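Local structure of hemolysins related proteins containing CBS domains (Klebsiella pneumoniae subsp. pneumoniae, 3HF7) at residues G16-D21 with V39-S44. The protein is an uncharacterised membrane protein of the hemolysin-related CorC/HlyC group, and its CBS-domain pair, the part described here, binds AMP. Residues are numbered along the deposited sequence; the frame is centred on the assembly and turned at random.
Sequences GIDIND and VLYRDS
Tyr41 lies with one face of its ring against the backbone of strand 16-18, where Ile17 O and Asp18 N stand 3.5 and 3.4 Å above the ring plane, both offset toward the rim. A chi1 of 62°, which sets CG between the backbone N and the carbonyl carbon, folds the ring across this neighbouring strand, and Asp18 CB reaches Tyr41 CE1 at 3.5 Å. Beneath the ring the two strands run parallel. Val39 O accepts from Ile17 N, Ile17 O from Tyr41 N, and Tyr41 O from Ile19 N, so the bonds step along the pairing, given and taken by each strand in turn. On the Ile17 and Leu40 face the packing is apolar: Ile19 CG2 sits 4.0 Å from Leu40 CB, while Ile17 turns to Ile26 and Leu30 of helix 23-31.

Past the strand ends the contact becomes polar. Asp18 OD1 receives two backbone N-H groups from opposite faces of its carboxylate plane: Asp43 N at 2.7 Å, and Asn20 N at 3.1 Å, which closes an Asx turn. Asp18 chi1 of -163° swings CG away from its own backbone N, and the carboxylate extends to the loop after strand 37-41. Tight under the ring and along the paired strands, the packing thins toward exposed Asn20, Arg42 and Asp43: Asn20 ND2 gives Asp43 OD1 a weak, bent bond, Asn20 OD1 rests near Arg42 CG, and the arginine sends its guanidinium to a salt bridge with Asp47.

These are the two parallel strands of a beta-alpha-beta unit, with helix 23-31 as the crossover between them, and Val39 lies near the bound AMP at the other end of the pairing. Asp18 OD1 bridges the Asx turn and the loop after strand 37-41. Its two N-H donors would favour a charged Asp18, probably offsetting the nearby carboxylate of Asp43.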
ATOM      1  N   GLY A  16       6.249  -1.869   4.371  1.00 24.57           N
ATOM      2  CA  GLY A  16       6.327  -2.646   3.158  1.00 24.98           C
ATOM      3  C   GLY A  16       7.464  -3.635   3.303  1.00 25.39           C
ATOM      4  O   GLY A  16       8.131  -3.687   4.342  1.00 25.38           O
ATOM      5  N   ILE A  17       7.681  -4.433   2.267  1.00 25.58           N
ATOM      6  CA  ILE A  17       8.757  -5.401   2.287  1.00 25.75           C
ATOM      7  C   ILE A  17       9.615  -5.239   1.060  1.00 25.82           C
ATOM      8  O   ILE A  17       9.129  -5.114  -0.069  1.00 25.59           O
ATOM      9  CB  ILE A  17       8.256  -6.875   2.351  1.00 25.65           C
ATOM     10  CG1 ILE A  17       7.219  -7.067   3.451  1.00 25.55           C
ATOM     11  CG2 ILE A  17       9.417  -7.826   2.602  1.00 26.15           C
ATOM     12  CD1 ILE A  17       6.413  -8.367   3.280  1.00 25.13           C
ATOM     13  N   ASP A  18      10.910  -5.257   1.319  1.00 26.45           N
ATOM     14  CA  ASP A  18      11.915  -5.377   0.289  1.00 27.14           C
ATOM     15  C   ASP A  18      11.878  -6.803  -0.205  1.00 27.11           C
ATOM     16  O   ASP A  18      12.194  -7.744   0.535  1.00 27.24           O
ATOM     17  CB  ASP A  18      13.298  -5.051   0.853  1.00 26.89           C
ATOM     18  CG  ASP A  18      14.305  -4.755  -0.226  1.00 28.06           C
ATOM     19  OD1 ASP A  18      14.000  -5.011  -1.418  1.00 28.24           O
ATOM     20  OD2 ASP A  18      15.409  -4.260   0.119  1.00 29.52           O
ATOM     21  N   ILE A  19      11.473  -6.974  -1.454  1.00 27.39           N
ATOM     22  CA  ILE A  19      11.408  -8.313  -2.009  1.00 27.76           C
ATOM     23  C   ILE A  19      12.807  -8.844  -2.313  1.00 28.59           C
ATOM     24  O   ILE A  19      12.947  -9.981  -2.775  1.00 29.32           O
ATOM     25  CB  ILE A  19      10.467  -8.416  -3.229  1.00 27.36           C
ATOM     26  CG1 ILE A  19      11.111  -7.827  -4.478  1.00 27.30           C
ATOM     27  CG2 ILE A  19       9.138  -7.753  -2.922  1.00 27.11           C
ATOM     28  CD1 ILE A  19      10.286  -8.077  -5.725  1.00 27.60           C
ATOM     29  N   ASN A  20      13.834  -8.033  -2.043  1.00 28.84           N
ATOM     30  CA  ASN A  20      15.222  -8.511  -2.101  1.00 29.12           C
ATOM     31  C   ASN A  20      15.695  -9.350  -0.902  1.00 29.04           C
ATOM     32  O   ASN A  20      16.670 -10.088  -1.024  1.00 29.10           O
ATOM     33  CB  ASN A  20      16.202  -7.365  -2.358  1.00 29.28           C
ATOM     34  CG  ASN A  20      16.255  -6.964  -3.819  1.00 30.14           C
ATOM     35  OD1 ASN A  20      15.780  -7.686  -4.693  1.00 30.04           O
ATOM     36  ND2 ASN A  20      16.832  -5.797  -4.091  1.00 31.45           N
ATOM     37  N   ASP A  21      15.021  -9.256   0.242  1.00 28.79           N
ATOM     38  CA  ASP A  21      15.399 -10.085   1.395  1.00 29.08           C
ATOM     39  C   ASP A  21      15.321 -11.596   1.122  1.00 28.80           C
ATOM     40  O   ASP A  21      14.573 -12.047   0.260  1.00 28.65           O
ATOM     41  CB  ASP A  21      14.554  -9.730   2.606  1.00 29.28           C
ATOM     42  CG  ASP A  21      14.742  -8.299   3.031  1.00 30.87           C
ATOM     43  OD1 ASP A  21      13.796  -7.703   3.589  1.00 31.40           O
ATOM     44  OD2 ASP A  21      15.842  -7.758   2.794  1.00 34.65           O
ATOM     45  N   VAL A  39       3.256  -2.661   1.110  1.00 25.31           N
ATOM     46  CA  VAL A  39       3.914  -2.406  -0.163  1.00 24.91           C
ATOM     47  C   VAL A  39       4.991  -3.451  -0.406  1.00 25.05           C
ATOM     48  O   VAL A  39       5.786  -3.761   0.483  1.00 25.55           O
ATOM     49  CB  VAL A  39       4.505  -0.960  -0.250  1.00 24.73           C
ATOM     50  CG1 VAL A  39       5.019  -0.663  -1.657  1.00 24.04           C
ATOM     51  CG2 VAL A  39       3.477   0.085   0.152  1.00 24.16           C
ATOM     52  N   LEU A  40       4.993  -4.005  -1.613  1.00 24.83           N
ATOM     53  CA  LEU A  40       6.103  -4.818  -2.087  1.00 24.47           C
ATOM     54  C   LEU A  40       6.990  -3.939  -2.956  1.00 24.85           C
ATOM     55  O   LEU A  40       6.513  -3.292  -3.897  1.00 24.71           O
ATOM     56  CB  LEU A  40       5.578  -6.018  -2.882  1.00 23.71           C
ATOM     57  CG  LEU A  40       4.631  -6.991  -2.162  1.00 22.61           C
ATOM     58  CD1 LEU A  40       4.229  -8.124  -3.121  1.00 21.20           C
ATOM     59  CD2 LEU A  40       5.236  -7.546  -0.848  1.00 18.52           C
ATOM     60  N   TYR A  41       8.274  -3.896  -2.629  1.00 25.39           N
ATOM     61  CA  TYR A  41       9.221  -3.128  -3.430  1.00 26.19           C
ATOM     62  C   TYR A  41      10.580  -3.828  -3.544  1.00 27.16           C
ATOM     63  O   TYR A  41      10.902  -4.756  -2.782  1.00 27.18           O
ATOM     64  CB  TYR A  41       9.417  -1.739  -2.819  1.00 26.10           C
ATOM     65  CG  TYR A  41       9.995  -1.766  -1.421  1.00 26.37           C
ATOM     66  CD1 TYR A  41      11.369  -1.948  -1.206  1.00 27.54           C
ATOM     67  CD2 TYR A  41       9.174  -1.617  -0.311  1.00 25.82           C
ATOM     68  CE1 TYR A  41      11.891  -1.972   0.085  1.00 26.75           C
ATOM     69  CE2 TYR A  41       9.689  -1.651   0.974  1.00 24.75           C
ATOM     70  CZ  TYR A  41      11.027  -1.828   1.163  1.00 25.45           C
ATOM     71  OH  TYR A  41      11.503  -1.846   2.448  1.00 27.70           O
ATOM     72  N   ARG A  42      11.386  -3.354  -4.485  1.00 27.64           N
ATOM     73  CA  ARG A  42      12.723  -3.851  -4.640  1.00 28.31           C
ATOM     74  C   ARG A  42      13.690  -2.739  -4.193  1.00 28.44           C
ATOM     75  O   ARG A  42      13.808  -1.700  -4.859  1.00 28.39           O
ATOM     76  CB  ARG A  42      12.929  -4.231  -6.099  1.00 28.44           C
ATOM     77  CG  ARG A  42      13.967  -5.304  -6.357  1.00 30.74           C
ATOM     78  CD  ARG A  42      13.902  -5.747  -7.824  1.00 34.27           C
ATOM     79  NE  ARG A  42      13.320  -4.686  -8.654  1.00 36.76           N
ATOM     80  CZ  ARG A  42      12.238  -4.814  -9.433  1.00 38.03           C
ATOM     81  NH1 ARG A  42      11.594  -5.978  -9.544  1.00 38.34           N
ATOM     82  NH2 ARG A  42      11.812  -3.761 -10.125  1.00 38.70           N
ATOM     83  N   ASP A  43      14.354  -2.954  -3.053  1.00 28.25           N
ATOM     84  CA  ASP A  43      15.413  -2.059  -2.547  1.00 28.21           C
ATOM     85  C   ASP A  43      14.929  -0.886  -1.715  1.00 28.31           C
ATOM     86  O   ASP A  43      15.386  -0.672  -0.590  1.00 28.47           O
ATOM     87  CB  ASP A  43      16.271  -1.519  -3.685  1.00 28.32           C
ATOM     88  CG  ASP A  43      17.171  -2.568  -4.273  1.00 28.60           C
ATOM     89  OD1 ASP A  43      17.606  -3.456  -3.507  1.00 28.54           O
ATOM     90  OD2 ASP A  43      17.451  -2.504  -5.492  1.00 28.85           O
ATOM     91  N   SER A  44      14.026  -0.105  -2.289  1.00 28.20           N
ATOM     92  CA  SER A  44      13.455   1.028  -1.588  1.00 28.00           C
ATOM     93  C   SER A  44      12.202   1.519  -2.295  1.00 27.89           C
ATOM     94  O   SER A  44      11.857   1.053  -3.385  1.00 27.62           O
ATOM     95  CB  SER A  44      14.472   2.175  -1.479  1.00 28.02           C
ATOM     96  OG  SER A  44      14.600   2.861  -2.717  1.00 27.70           O
TER